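Local coordinates for protein putative phosphatase (DUF442) (Shewanella putrefaciens CN-32, PDB 3GXH) that is a putative phosphatase of the tyrosine and dual-specificity phosphatase clan, and so probably hydrolyses phosphate esters, at residues Gln10-Leu15 against Leu23-Pro28; Gln31-Leu36 against Lys61-Ala66; Ala39-Val44 against Ala66-Val71. All blocks are in the same frame, centred on the assembly; numbering follows the deposited sequence. Where two conformers were deposited one is given.

Contact 1: residues Gln10-Leu15 against Leu23-Pro28. With EDO (1,2-ethanediol), chain G; SO4 (sulfate ion), chain F; SO4 (sulfate ion), chain E.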
ATOM      1  N   GLN A  10      -1.593 -15.284  -2.822  1.00 11.18           N
ATOM      2  CA  GLN A  10      -1.738 -15.506  -1.393  1.00 12.29           C
ATOM      3  C   GLN A  10      -0.451 -15.919  -0.675  1.00 12.32           C
ATOM      4  O   GLN A  10      -0.469 -16.001   0.544  1.00 14.70           O
ATOM      5  CB  GLN A  10      -2.880 -16.517  -1.143  1.00 13.53           C
ATOM      6  CG  GLN A  10      -4.254 -15.915  -1.483  1.00 13.86           C
ATOM      7  CD  GLN A  10      -4.656 -14.725  -0.595  1.00 15.80           C
ATOM      8  OE1 GLN A  10      -5.091 -13.707  -1.117  1.00 29.02           O
ATOM      9  NE2 GLN A  10      -4.444 -14.828   0.705  1.00 21.46           N
ATOM     10  N   GLY A  11       0.642 -16.085  -1.421  1.00 11.05           N
ATOM     11  CA  GLY A  11       1.977 -16.292  -0.851  1.00 10.90           C
ATOM     12  C   GLY A  11       2.727 -15.015  -0.625  1.00 10.48           C
ATOM     13  O   GLY A  11       3.775 -15.036   0.024  1.00 10.63           O
ATOM     14  N   ILE A  12       2.205 -13.864  -1.069  1.00  9.35           N
ATOM     15  CA  ILE A  12       2.824 -12.560  -0.799  1.00  9.67           C
ATOM     16  C   ILE A  12       2.591 -12.169   0.660  1.00 10.23           C
ATOM     17  O   ILE A  12       1.481 -12.232   1.221  1.00 10.75           O
ATOM     18  CB  ILE A  12       2.319 -11.492  -1.753  1.00  8.94           C
ATOM     19  CG1 ILE A  12       2.695 -11.895  -3.149  1.00  9.83           C
ATOM     20  CG2 ILE A  12       2.854 -10.110  -1.416  1.00 10.74           C
ATOM     21  CD1 ILE A  12       2.017 -11.065  -4.249  1.00 12.32           C
ATOM     22  N   ARG A  13       3.703 -11.804   1.292  1.00  8.83           N
ATOM     23  CA  ARG A  13       3.663 -11.428   2.678  1.00  9.05           C
ATOM     24  C   ARG A  13       2.604 -10.389   2.993  1.00 10.43           C
ATOM     25  O   ARG A  13       2.555  -9.345   2.373  1.00 11.19           O
ATOM     26  CB  ARG A  13       5.043 -10.854   3.124  1.00 10.55           C
ATOM     27  CG  ARG A  13       5.181 -10.535   4.593  1.00 11.72           C
ATOM     28  CD  ARG A  13       6.583 -10.086   4.908  1.00  9.52           C
ATOM     29  NE  ARG A  13       6.707  -9.823   6.327  1.00 11.08           N
ATOM     30  CZ  ARG A  13       7.870  -9.494   6.897  1.00 10.70           C
ATOM     31  NH1 ARG A  13       8.966  -9.381   6.168  1.00 11.19           N
ATOM     32  NH2 ARG A  13       7.883  -9.234   8.198  1.00 12.26           N
ATOM     33  N   ALA A  14       1.753 -10.686   3.972  1.00  9.45           N
ATOM     34  CA  ALA A  14       0.748  -9.743   4.488  1.00 10.06           C
ATOM     35  C   ALA A  14      -0.174  -9.173   3.427  1.00 11.66           C
ATOM     36  O   ALA A  14      -0.705  -8.063   3.586  1.00 13.80           O
ATOM     37  CB  ALA A  14       1.413  -8.625   5.302  1.00 12.32           C
ATOM     38  N   LEU A  15      -0.432  -9.934   2.369  1.00 10.99           N
ATOM     39  CA  LEU A  15      -1.345  -9.470   1.306  1.00 12.19           C
ATOM     40  C   LEU A  15      -2.789  -9.402   1.746  1.00 12.86           C
ATOM     41  O   LEU A  15      -3.327 -10.351   2.342  1.00 14.29           O
ATOM     42  CB  LEU A  15      -1.186 -10.305   0.036  1.00 14.98           C
ATOM     43  CG  LEU A  15      -1.935  -9.657  -1.177  1.00 19.62           C
ATOM     44  CD1 LEU A  15      -1.112  -9.569  -2.411  1.00 19.13           C
ATOM     45  CD2 LEU A  15      -3.112 -10.519  -1.370  1.00 21.67           C
ATOM     46  N   LEU A  23      -4.967  -3.603  -3.858  1.00 12.60           N
ATOM     47  CA  LEU A  23      -4.304  -4.537  -2.998  1.00  9.84           C
ATOM     48  C   LEU A  23      -3.357  -3.783  -2.094  1.00 10.35           C
ATOM     49  O   LEU A  23      -2.771  -2.777  -2.492  1.00 10.55           O
ATOM     50  CB  LEU A  23      -3.506  -5.523  -3.822  1.00 11.89           C
ATOM     51  CG  LEU A  23      -4.255  -6.389  -4.807  1.00 15.13           C
ATOM     52  CD1 LEU A  23      -3.308  -7.273  -5.564  1.00 15.95           C
ATOM     53  CD2 LEU A  23      -5.331  -7.217  -4.067  1.00 24.90           C
ATOM     54  N   SER A  24      -3.180  -4.256  -0.859  1.00 10.45           N
ATOM     55  CA  SER A  24      -2.101  -3.793   0.024  1.00 10.87           C
ATOM     56  C   SER A  24      -1.295  -5.026   0.425  1.00  9.70           C
ATOM     57  O   SER A  24      -1.827  -6.116   0.522  1.00 11.02           O
ATOM     58  CB  SER A  24      -2.642  -3.047   1.239  1.00 11.74           C
ATOM     59  OG  SER A  24      -3.379  -3.933   2.112  1.00 13.16           O
ATOM     60  N   SER A  25      -0.006  -4.862   0.650  1.00  9.53           N
ATOM     61  CA  SER A  25       0.814  -5.982   1.085  1.00  9.53           C
ATOM     62  C   SER A  25       2.098  -5.572   1.724  1.00  9.61           C
ATOM     63  O   SER A  25       2.474  -4.397   1.763  1.00 10.08           O
ATOM     64  CB  SER A  25       1.121  -6.918  -0.087  1.00  9.55           C
ATOM     65  OG  SER A  25       2.105  -6.431  -0.990  1.00  9.86           O
ATOM     66  N   GLY A  26       2.792  -6.589   2.202  1.00  9.32           N
ATOM     67  CA  GLY A  26       4.195  -6.495   2.479  1.00 10.24           C
ATOM     68  C   GLY A  26       5.034  -6.689   1.242  1.00 10.53           C
ATOM     69  O   GLY A  26       4.595  -6.519   0.111  1.00 11.38           O
ATOM     70  N   LEU A  27       6.328  -7.026   1.424  1.00 10.26           N
ATOM     71  CA  LEU A  27       7.270  -6.897   0.313  1.00  8.92           C
ATOM     72  C   LEU A  27       7.242  -8.096  -0.612  1.00  9.64           C
ATOM     73  O   LEU A  27       7.626  -9.185  -0.187  1.00 10.32           O
ATOM     74  CB  LEU A  27       8.689  -6.734   0.879  1.00 10.83           C
ATOM     75  CG  LEU A  27       9.830  -6.556  -0.143  1.00 10.37           C
ATOM     76  CD1 LEU A  27       9.578  -5.375  -1.022  1.00 11.75           C
ATOM     77  CD2 LEU A  27      11.143  -6.411   0.623  1.00 11.18           C
ATOM     78  N   PRO A  28       6.833  -7.934  -1.863  1.00  9.67           N
ATOM     79  CA  PRO A  28       6.946  -9.059  -2.801  1.00  9.31           C
ATOM     80  C   PRO A  28       8.383  -9.402  -3.104  1.00  9.24           C
ATOM     81  O   PRO A  28       9.184  -8.475  -3.194  1.00 10.34           O
ATOM     82  CB  PRO A  28       6.197  -8.573  -4.077  1.00 10.14           C
ATOM     83  CG  PRO A  28       5.349  -7.428  -3.538  1.00 10.75           C
ATOM     84  CD  PRO A  28       6.233  -6.778  -2.530  1.00  9.84           C
TER
HETATM   85  C1  EDO G   8      10.385 -10.116   1.362  1.00 15.41           C
HETATM   86  O1  EDO G   8      10.128 -10.411   0.155  1.00 19.60           O
HETATM   87  C2  EDO G   8       9.321 -10.716   2.301  1.00 20.62           C
HETATM   88  O2  EDO G   8       9.688 -10.400   3.627  1.00 15.86           O
HETATM   89  S   SO4 F   7       2.056 -12.763   6.690  0.50 29.70           S
HETATM   90  O1  SO4 F   7       0.843 -12.926   7.429  0.50 35.15           O
HETATM   91  O2  SO4 F   7       2.490 -11.387   6.839  0.50 34.64           O
HETATM   92  O3  SO4 F   7       3.166 -13.604   7.200  0.50 28.15           O
HETATM   93  O4  SO4 F   7       1.803 -13.098   5.351  0.50 19.72           O
HETATM   94  S   SO4 E   6       4.776  -9.086  11.129  0.50 22.46           S
HETATM   95  O1  SO4 E   6       3.704  -9.984  10.668  0.50 35.28           O
HETATM   96  O2  SO4 E   6       5.175  -9.322  12.525  0.50 28.70           O
HETATM   97  O3  SO4 E   6       5.918  -9.244  10.249  0.50 17.99           O
HETATM   98  O4  SO4 E   6       4.180  -7.797  11.006  0.50 20.82           O
HETATM   99  O   HOH W   1       6.273 -11.592  -0.053  1.00 11.10           O
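A turn packs here against the end of a strand: Arg13, in the loop ahead of strand 16-19, is bonded to Gly26, just past strand 22-25. Gly26 N donates to Arg13 O at 2.8 Å, with an N-H...O angle of 143° and the donor tilted 26° from the carbonyl plane, so the bond is short but bent. Arg13 and Ala14 form the corner of a type II beta turn, closed by Leu15 N to Ile12 O. Beyond it the backbones continue through CA-H...O contacts, with Ser25 CA 3.6 Å from Ala14 O and Leu15 CA 3.5 Å from Ser24 O. Strand 22-25 runs antiparallel to 16-19 and parallel to 100-103, and Ser25 is backbone-bonded to Cys104, which with His103 begins an HCX4R sequence, one residue shorter than the HCX5R signature of cysteine-dependent phosphatases and probably its counterpart here. The Ile12 branch that lies anti to the backbone N, CG2, reaches Ser25 OG at 3.8 Å and Pro28 CG at 4.2 Å. Ser25 OG donates to Gly26 O in the carbonyl plane, on a lone pair, which fixes the hydroxyl's rotation. Water 1 accepts from Arg13 N and donates to Leu27 O, making a second, indirect link. The extended Arg13 chain leads away, and its guanidinium edge meets two probable crystallisation additives: NH2 donates to a sulfate oxygen and NH1 to ethanediol O2, while ethanediol O1 donates to Leu27 O.

Contact 2: residues Gln31-Leu36 against Lys61-Ala66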
ATOM      1  N   GLN A  31      10.072 -12.933  -7.937  1.00 10.52           N
ATOM      2  CA  GLN A  31       9.132 -13.783  -8.666  1.00 11.00           C
ATOM      3  C   GLN A  31       7.694 -13.397  -8.419  1.00 11.03           C
ATOM      4  O   GLN A  31       6.846 -13.523  -9.310  1.00 11.63           O
ATOM      5  CB  GLN A  31       9.432 -15.256  -8.375  1.00 13.49           C
ATOM      6  CG  GLN A  31       9.520 -15.624  -7.020  1.00 17.12           C
ATOM      7  CD  GLN A  31      10.936 -15.409  -6.311  1.00 17.96           C
ATOM      8  OE1 GLN A  31      11.900 -14.611  -6.741  1.00 17.34           O
ATOM      9  NE2 GLN A  31      11.044 -16.083  -5.136  1.00 17.58           N
ATOM     10  N   GLN A  32       7.402 -12.911  -7.234  1.00  9.96           N
ATOM     11  CA  GLN A  32       6.038 -12.482  -6.881  1.00  8.74           C
ATOM     12  C   GLN A  32       5.594 -11.256  -7.700  1.00 10.41           C
ATOM     13  O   GLN A  32       4.397 -11.073  -7.929  1.00 10.91           O
ATOM     14  CB  GLN A  32       5.859 -12.263  -5.374  1.00 10.82           C
ATOM     15  CG  GLN A  32       5.903 -13.580  -4.632  1.00 10.68           C
ATOM     16  CD  GLN A  32       6.030 -13.434  -3.165  1.00 10.18           C
ATOM     17  OE1 GLN A  32       6.549 -12.427  -2.685  1.00 10.96           O
ATOM     18  NE2 GLN A  32       5.577 -14.480  -2.422  1.00 10.64           N
ATOM     19  N   PHE A  33       6.524 -10.423  -8.181  1.00 10.26           N
ATOM     20  CA  PHE A  33       6.090  -9.342  -9.049  1.00  9.85           C
ATOM     21  C   PHE A  33       5.512  -9.888 -10.346  1.00 10.65           C
ATOM     22  O   PHE A  33       4.574  -9.306 -10.899  1.00 11.01           O
ATOM     23  CB  PHE A  33       7.234  -8.378  -9.333  1.00 10.86           C
ATOM     24  CG  PHE A  33       7.572  -7.507  -8.179  1.00 10.63           C
ATOM     25  CD1 PHE A  33       6.640  -6.615  -7.676  1.00  9.98           C
ATOM     26  CD2 PHE A  33       8.821  -7.517  -7.565  1.00 12.44           C
ATOM     27  CE1 PHE A  33       6.914  -5.780  -6.569  1.00 12.87           C
ATOM     28  CE2 PHE A  33       9.064  -6.696  -6.441  1.00 11.81           C
ATOM     29  CZ  PHE A  33       8.111  -5.849  -5.966  1.00 12.78           C
ATOM     30  N   SER A  34       6.075 -10.970 -10.862  1.00 10.51           N
ATOM     31  CA  SER A  34       5.468 -11.621 -12.036  1.00 11.53           C
ATOM     32  C   SER A  34       4.069 -12.155 -11.746  1.00 11.03           C
ATOM     33  O   SER A  34       3.166 -12.074 -12.592  1.00 12.59           O
ATOM     34  CB  SER A  34       6.392 -12.718 -12.565  1.00 15.11           C
ATOM     35  OG  SER A  34       7.525 -12.101 -13.188  1.00 20.03           O
ATOM     36  N   LEU A  35       3.874 -12.700 -10.550  1.00 11.26           N
ATOM     37  CA  LEU A  35       2.545 -13.209 -10.167  1.00 10.63           C
ATOM     38  C   LEU A  35       1.543 -12.039 -10.115  1.00 11.21           C
ATOM     39  O   LEU A  35       0.400 -12.147 -10.545  1.00 10.67           O
ATOM     40  CB  LEU A  35       2.583 -13.905  -8.796  1.00 10.94           C
ATOM     41  CG  LEU A  35       3.508 -15.126  -8.699  1.00 10.84           C
ATOM     42  CD1 LEU A  35       3.426 -15.640  -7.272  1.00 12.22           C
ATOM     43  CD2 LEU A  35       3.057 -16.197  -9.690  1.00 13.60           C
ATOM     44  N   LEU A  36       1.985 -10.905  -9.582  1.00  9.68           N
ATOM     45  CA  LEU A  36       1.157  -9.697  -9.556  1.00 10.69           C
ATOM     46  C   LEU A  36       0.737  -9.280 -10.957  1.00 11.04           C
ATOM     47  O   LEU A  36      -0.457  -8.984 -11.196  1.00 11.15           O
ATOM     48  CB  LEU A  36       1.885  -8.546  -8.848  1.00  9.85           C
ATOM     49  CG  LEU A  36       1.932  -8.778  -7.327  1.00 10.91           C
ATOM     50  CD1 LEU A  36       3.109  -7.976  -6.703  1.00 11.28           C
ATOM     51  CD2 LEU A  36       0.551  -8.408  -6.644  1.00 10.88           C
ATOM     52  N   LYS A  61      13.184  -1.522 -11.155  1.00 10.27           N
ATOM     53  CA  LYS A  61      13.633  -2.379 -12.198  1.00 11.29           C
ATOM     54  C   LYS A  61      12.809  -3.660 -12.234  1.00 10.68           C
ATOM     55  O   LYS A  61      12.340  -4.109 -13.278  1.00 11.87           O
ATOM     56  CB  LYS A  61      15.124  -2.690 -12.046  1.00 14.16           C
ATOM     57  CG  LYS A  61      15.678  -3.600 -13.117  1.00 17.05           C
ATOM     58  CD  LYS A  61      17.195  -3.847 -12.913  1.00 22.02           C
ATOM     59  CE  LYS A  61      17.784  -4.743 -14.022  1.00 34.47           C
ATOM     60  NZ  LYS A  61      17.562  -6.198 -13.802  1.00 47.93           N
ATOM     61  N   LEU A  62      12.618  -4.267 -11.066  1.00 10.26           N
ATOM     62  CA  LEU A  62      11.843  -5.499 -11.005  1.00 11.10           C
ATOM     63  C   LEU A  62      10.394  -5.280 -11.442  1.00 10.38           C
ATOM     64  O   LEU A  62       9.805  -6.110 -12.156  1.00 12.03           O
ATOM     65  CB  LEU A  62      11.866  -6.105  -9.607  1.00 10.92           C
ATOM     66  CG  LEU A  62      13.243  -6.330  -8.969  1.00 12.27           C
ATOM     67  CD1 LEU A  62      13.092  -7.012  -7.559  1.00 13.24           C
ATOM     68  CD2 LEU A  62      14.133  -7.100  -9.879  1.00 13.22           C
ATOM     69  N   VAL A  63       9.807  -4.170 -11.004  1.00 10.52           N
ATOM     70  CA  VAL A  63       8.398  -3.870 -11.288  1.00 11.74           C
ATOM     71  C   VAL A  63       8.231  -3.603 -12.776  1.00 10.67           C
ATOM     72  O   VAL A  63       7.320  -4.122 -13.431  1.00 10.89           O
ATOM     73  CB  VAL A  63       7.859  -2.724 -10.415  1.00  9.69           C
ATOM     74  CG1 VAL A  63       6.501  -2.188 -10.927  1.00 11.64           C
ATOM     75  CG2 VAL A  63       7.807  -3.176  -8.953  1.00 11.33           C
ATOM     76  N   THR A  64       9.088  -2.783 -13.342  1.00 11.25           N
ATOM     77  CA  THR A  64       8.943  -2.396 -14.766  1.00 12.68           C
ATOM     78  C   THR A  64       9.314  -3.569 -15.672  1.00 12.58           C
ATOM     79  O   THR A  64       8.620  -3.797 -16.682  1.00 14.48           O
ATOM     80  CB  THR A  64       9.630  -1.047 -15.079  1.00 12.82           C
ATOM     81  OG1 THR A  64      10.997  -1.162 -14.809  1.00 11.96           O
ATOM     82  CG2 THR A  64       8.959   0.120 -14.279  1.00 13.79           C
ATOM     83  N   GLN A  65      10.289  -4.391 -15.281  1.00 13.36           N
ATOM     84  CA  GLN A  65      10.615  -5.642 -15.988  0.50 14.54           C
ATOM     85  C   GLN A  65       9.447  -6.618 -16.027  1.00 16.52           C
ATOM     86  O   GLN A  65       9.305  -7.361 -16.993  1.00 17.04           O
ATOM     87  CB  GLN A  65      11.802  -6.372 -15.340  0.50 16.84           C
ATOM     88  CG  GLN A  65      13.147  -5.849 -15.797  0.50 21.20           C
ATOM     89  CD  GLN A  65      14.317  -6.560 -15.138  0.50 18.70           C
ATOM     90  OE1 GLN A  65      14.153  -7.308 -14.162  0.50 32.25           O
ATOM     91  NE2 GLN A  65      15.513  -6.298 -15.643  0.50 28.12           N
ATOM     92  N   ALA A  66       8.639  -6.641 -14.958  1.00 14.33           N
ATOM     93  CA  ALA A  66       7.468  -7.508 -14.855  1.00 14.77           C
ATOM     94  C   ALA A  66       6.270  -6.903 -15.600  1.00 14.98           C
ATOM     95  O   ALA A  66       5.204  -7.495 -15.573  1.00 17.17           O
ATOM     96  CB  ALA A  66       7.126  -7.749 -13.405  1.00 12.73           C
TER
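Val63 CG2 sits over one face of the Phe33 ring, 4.0 Å from the ring centroid and 23° off the normal, which meets the geometry of a CH-pi contact. The methyl is displaced toward the rim, as its 3.6 Å approach to Phe33 CE1 confirms. Leu62 comes to another part of the same ring: its CB lies 3.9 Å from Phe33 CD2, and the two side chains cross at about a right angle. The third element is Ala66, whose methyl faces the base of the aromatic residue, with Ala66 CB 4.1 Å from Phe33 CB and 3.9 Å from Phe33 O. No hydrogen bond joins the two segments, so the contact rests on apolar packing and shape.

The Phe33 ring is directed by its first torsion, which sets CG beside the backbone N and opposite the carbonyl carbon (chi1 -74°); the ring also touches Pro28. On the other helix the same choice is made by Val63 CG2, while the Val63 side chain touches Tyr70 and Leu62 touches His56. At the start of helix 30-38, Gln32 OE1 accepts from Asn29 N, and Gln32 NE2 makes a weak bond to Gly11 O. Near the start of helix 59-65, Lys61 N is bonded to Asp58 OD1.

Each helix lies between strands that run parallel, 22-25 to 43-46 for the first and 43-46 to 69-72 for the second. Such neighbouring connections, packed side by side, are typical of the alpha/beta phosphatase fold.

Contact 3: residues Ala39-Val44 against Ala66-Val71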
ATOM      1  N   ALA A  39      -1.903 -11.583 -12.359  1.00 11.67           N
ATOM      2  CA  ALA A  39      -3.220 -11.364 -11.725  1.00 11.87           C
ATOM      3  C   ALA A  39      -3.916 -10.108 -12.218  1.00 13.59           C
ATOM      4  O   ALA A  39      -5.062  -9.862 -11.862  1.00 15.77           O
ATOM      5  CB  ALA A  39      -3.091 -11.300 -10.208  1.00 13.38           C
ATOM      6  N   GLY A  40      -3.218  -9.291 -12.992  1.00 11.90           N
ATOM      7  CA  GLY A  40      -3.821  -8.072 -13.524  1.00 13.61           C
ATOM      8  C   GLY A  40      -3.427  -6.773 -12.837  1.00 12.94           C
ATOM      9  O   GLY A  40      -3.992  -5.715 -13.146  1.00 12.68           O
ATOM     10  N   VAL A  41      -2.470  -6.819 -11.919  1.00  9.85           N
ATOM     11  CA  VAL A  41      -2.022  -5.595 -11.304  1.00 10.17           C
ATOM     12  C   VAL A  41      -1.295  -4.727 -12.353  1.00  9.90           C
ATOM     13  O   VAL A  41      -0.462  -5.228 -13.126  1.00 10.86           O
ATOM     14  CB  VAL A  41      -1.115  -5.827 -10.073  1.00  9.61           C
ATOM     15  CG1 VAL A  41      -0.567  -4.493  -9.490  1.00 12.01           C
ATOM     16  CG2 VAL A  41      -1.919  -6.616  -9.015  1.00 11.52           C
ATOM     17  N   ASP A  42      -1.598  -3.414 -12.391  1.00  9.93           N
ATOM     18  CA  ASP A  42      -1.042  -2.489 -13.367  1.00 10.58           C
ATOM     19  C   ASP A  42       0.066  -1.602 -12.778  1.00  9.53           C
ATOM     20  O   ASP A  42       0.960  -1.199 -13.507  1.00 10.95           O
ATOM     21  CB  ASP A  42      -2.150  -1.558 -13.874  1.00 10.71           C
ATOM     22  CG  ASP A  42      -3.251  -2.266 -14.597  1.00 13.61           C
ATOM     23  OD1 ASP A  42      -2.960  -3.010 -15.557  1.00 13.47           O
ATOM     24  OD2 ASP A  42      -4.459  -2.104 -14.223  1.00 13.60           O
ATOM     25  N   VAL A  43      -0.062  -1.239 -11.497  1.00  9.89           N
ATOM     26  CA  VAL A  43       0.816  -0.245 -10.893  1.00 10.06           C
ATOM     27  C   VAL A  43       1.205  -0.756  -9.516  1.00 11.19           C
ATOM     28  O   VAL A  43       0.359  -1.272  -8.762  1.00 10.26           O
ATOM     29  CB  VAL A  43       0.052   1.056 -10.698  1.00 13.23           C
ATOM     30  CG1 VAL A  43       1.008   2.160 -10.157  1.00 13.38           C
ATOM     31  CG2 VAL A  43      -0.735   1.510 -11.955  1.00 14.40           C
ATOM     32  N   VAL A  44       2.487  -0.594  -9.162  1.00  9.71           N
ATOM     33  CA  VAL A  44       2.953  -0.875  -7.834  1.00  9.94           C
ATOM     34  C   VAL A  44       3.415   0.421  -7.189  1.00  9.64           C
ATOM     35  O   VAL A  44       4.256   1.117  -7.802  1.00 10.33           O
ATOM     36  CB  VAL A  44       4.130  -1.868  -7.846  1.00  9.64           C
ATOM     37  CG1 VAL A  44       4.693  -2.043  -6.421  1.00 10.59           C
ATOM     38  CG2 VAL A  44       3.681  -3.231  -8.398  1.00  9.95           C
ATOM     39  N   ALA A  66       8.639  -6.641 -14.958  1.00 14.33           N
ATOM     40  CA  ALA A  66       7.468  -7.508 -14.855  1.00 14.77           C
ATOM     41  C   ALA A  66       6.270  -6.903 -15.600  1.00 14.98           C
ATOM     42  O   ALA A  66       5.204  -7.495 -15.573  1.00 17.17           O
ATOM     43  CB  ALA A  66       7.126  -7.749 -13.405  1.00 12.73           C
ATOM     44  N   GLY A  67       6.442  -5.761 -16.261  1.00 14.66           N
ATOM     45  CA  GLY A  67       5.393  -5.129 -17.045  1.00 13.97           C
ATOM     46  C   GLY A  67       4.403  -4.205 -16.361  1.00 13.79           C
ATOM     47  O   GLY A  67       3.310  -3.943 -16.872  1.00 13.96           O
HETATM   48  N   MSE A  68       4.798  -3.676 -15.209  1.00 11.99           N
HETATM   49  CA  MSE A  68       3.960  -2.770 -14.464  1.00 10.77           C
HETATM   50  C   MSE A  68       4.571  -1.400 -14.249  1.00 11.03           C
HETATM   51  O   MSE A  68       5.783  -1.225 -14.435  1.00 12.98           O
HETATM   52  CB  MSE A  68       3.651  -3.376 -13.089  1.00 11.75           C
HETATM   53  CG  MSE A  68       2.879  -4.657 -13.166  1.00 13.42           C
HETATM   54 SE   MSE A  68       2.552  -5.584 -11.492  0.85  9.63          SE
HETATM   55  CE  MSE A  68       4.431  -6.038 -11.099  1.00 11.81           C
ATOM     56  N   ASP A  69       3.741  -0.422 -13.916  1.00 11.57           N
ATOM     57  CA  ASP A  69       4.200   0.925 -13.638  1.00 11.05           C
ATOM     58  C   ASP A  69       4.638   0.974 -12.173  1.00 11.32           C
ATOM     59  O   ASP A  69       4.105   0.239 -11.339  1.00 11.69           O
ATOM     60  CB  ASP A  69       3.055   1.937 -13.838  1.00 12.08           C
ATOM     61  CG  ASP A  69       2.639   2.096 -15.259  1.00 21.90           C
ATOM     62  OD1 ASP A  69       3.444   1.852 -16.163  1.00 19.62           O
ATOM     63  OD2 ASP A  69       1.474   2.515 -15.440  1.00 28.43           O
ATOM     64  N   TYR A  70       5.637   1.804 -11.873  1.00  9.78           N
ATOM     65  CA  TYR A  70       6.249   1.889 -10.571  1.00  9.44           C
ATOM     66  C   TYR A  70       6.172   3.311 -10.024  1.00 10.13           C
ATOM     67  O   TYR A  70       6.554   4.255 -10.709  1.00 10.89           O
ATOM     68  CB  TYR A  70       7.722   1.462 -10.681  1.00 10.09           C
ATOM     69  CG  TYR A  70       8.452   1.497  -9.367  1.00  9.42           C
ATOM     70  CD1 TYR A  70       8.059   0.642  -8.350  1.00 10.85           C
ATOM     71  CD2 TYR A  70       9.495   2.385  -9.123  1.00 10.08           C
ATOM     72  CE1 TYR A  70       8.696   0.626  -7.123  1.00  9.72           C
ATOM     73  CE2 TYR A  70      10.144   2.360  -7.890  1.00  9.65           C
ATOM     74  CZ  TYR A  70       9.775   1.458  -6.910  1.00  9.52           C
ATOM     75  OH  TYR A  70      10.388   1.449  -5.656  1.00 12.21           O
ATOM     76  N   VAL A  71       5.680   3.457  -8.807  1.00  9.30           N
ATOM     77  CA  VAL A  71       5.644   4.714  -8.053  1.00  9.39           C
ATOM     78  C   VAL A  71       6.335   4.505  -6.720  1.00 10.19           C
ATOM     79  O   VAL A  71       5.969   3.545  -5.977  1.00 11.07           O
ATOM     80  CB  VAL A  71       4.201   5.223  -7.868  1.00 10.34           C
ATOM     81  CG1 VAL A  71       4.221   6.602  -7.214  1.00 12.85           C
ATOM     82  CG2 VAL A  71       3.412   5.208  -9.175  1.00 10.83           C
TER
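Met68, a selenomethionine in this crystal, lies across Val41 and Val44, while Val43 meets Val71 on the other face of the sheet. The Met68 chain runs out extended at chi2 and then bends at chi3 (-66°), so that selenium lies between the two valines and the methyl goes on to Val44. Its SE is 3.9 Å from Val41 CG1 and 4.0 Å from Val44 CG2, and CE is also 4.0 Å from Val44 CG2. In both pairs the side chains approach at an oblique angle. On the face shared by Val43, Asp69 and Val71, Val43 CG1 lies 4.0 Å from Val71 CG2; CG1 is the branch anti to the backbone N.

Between these layers the backbones pair as parallel strands. Asp69 N donates to Asp42 O at 2.9 Å, Val44 N to Asp69 O at 2.8 Å, and Val71 N to Val44 O at 2.9 Å. All three are nearly straight, the N-H...O angles ranging from 167° to 171°. Asp69 thus spans Asp42 and Val44, as expected of the parallel register that sets Val43 beside Asp69 and Val44 beside Tyr70. The intervening Val43 bonds through its backbone to Asp99 and Leu101, joining strand 100-103 on the inner side.

Each strand follows a helix that ends in a Schellman motif, with Gly40 and Gly67 at positive phi. The pairing brings together the two parallel strands of the beta-alpha-beta unit whose crossover carries helix 59-65. Farther out, Asp42 OD2 accepts from Asp99 N, and Tyr70 OH is bonded to Asn46 ND2.

Chemically, the split is clear: direction and register come from backbone hydrogen bonds, whereas the buried Met68, Val41 and Val44 meet through dispersion contacts under helices 30-38 and 59-65.

In the fold
From the N terminus, contact 1 closes first, looping the turn before strand 16-19 back onto the end of strand 22-25 around the hairpin between them. It is complete before helix 30-38 brings in contact 2. Contacts 2 and 3 then cross: 31-36 and 39-44 come first, 61-66 and 66-71 later, with Ala66 common to both, and their centres lie about 7 Å apart. Contact 2 ties the two helices together; contact 3 joins the parallel strands that follow them. Ile12 against Gln32 and Leu36 carries contact 1 into contact 2, and Leu23 against Val41 connects it to contact 3, so turn, helices and sheet form one continuous block.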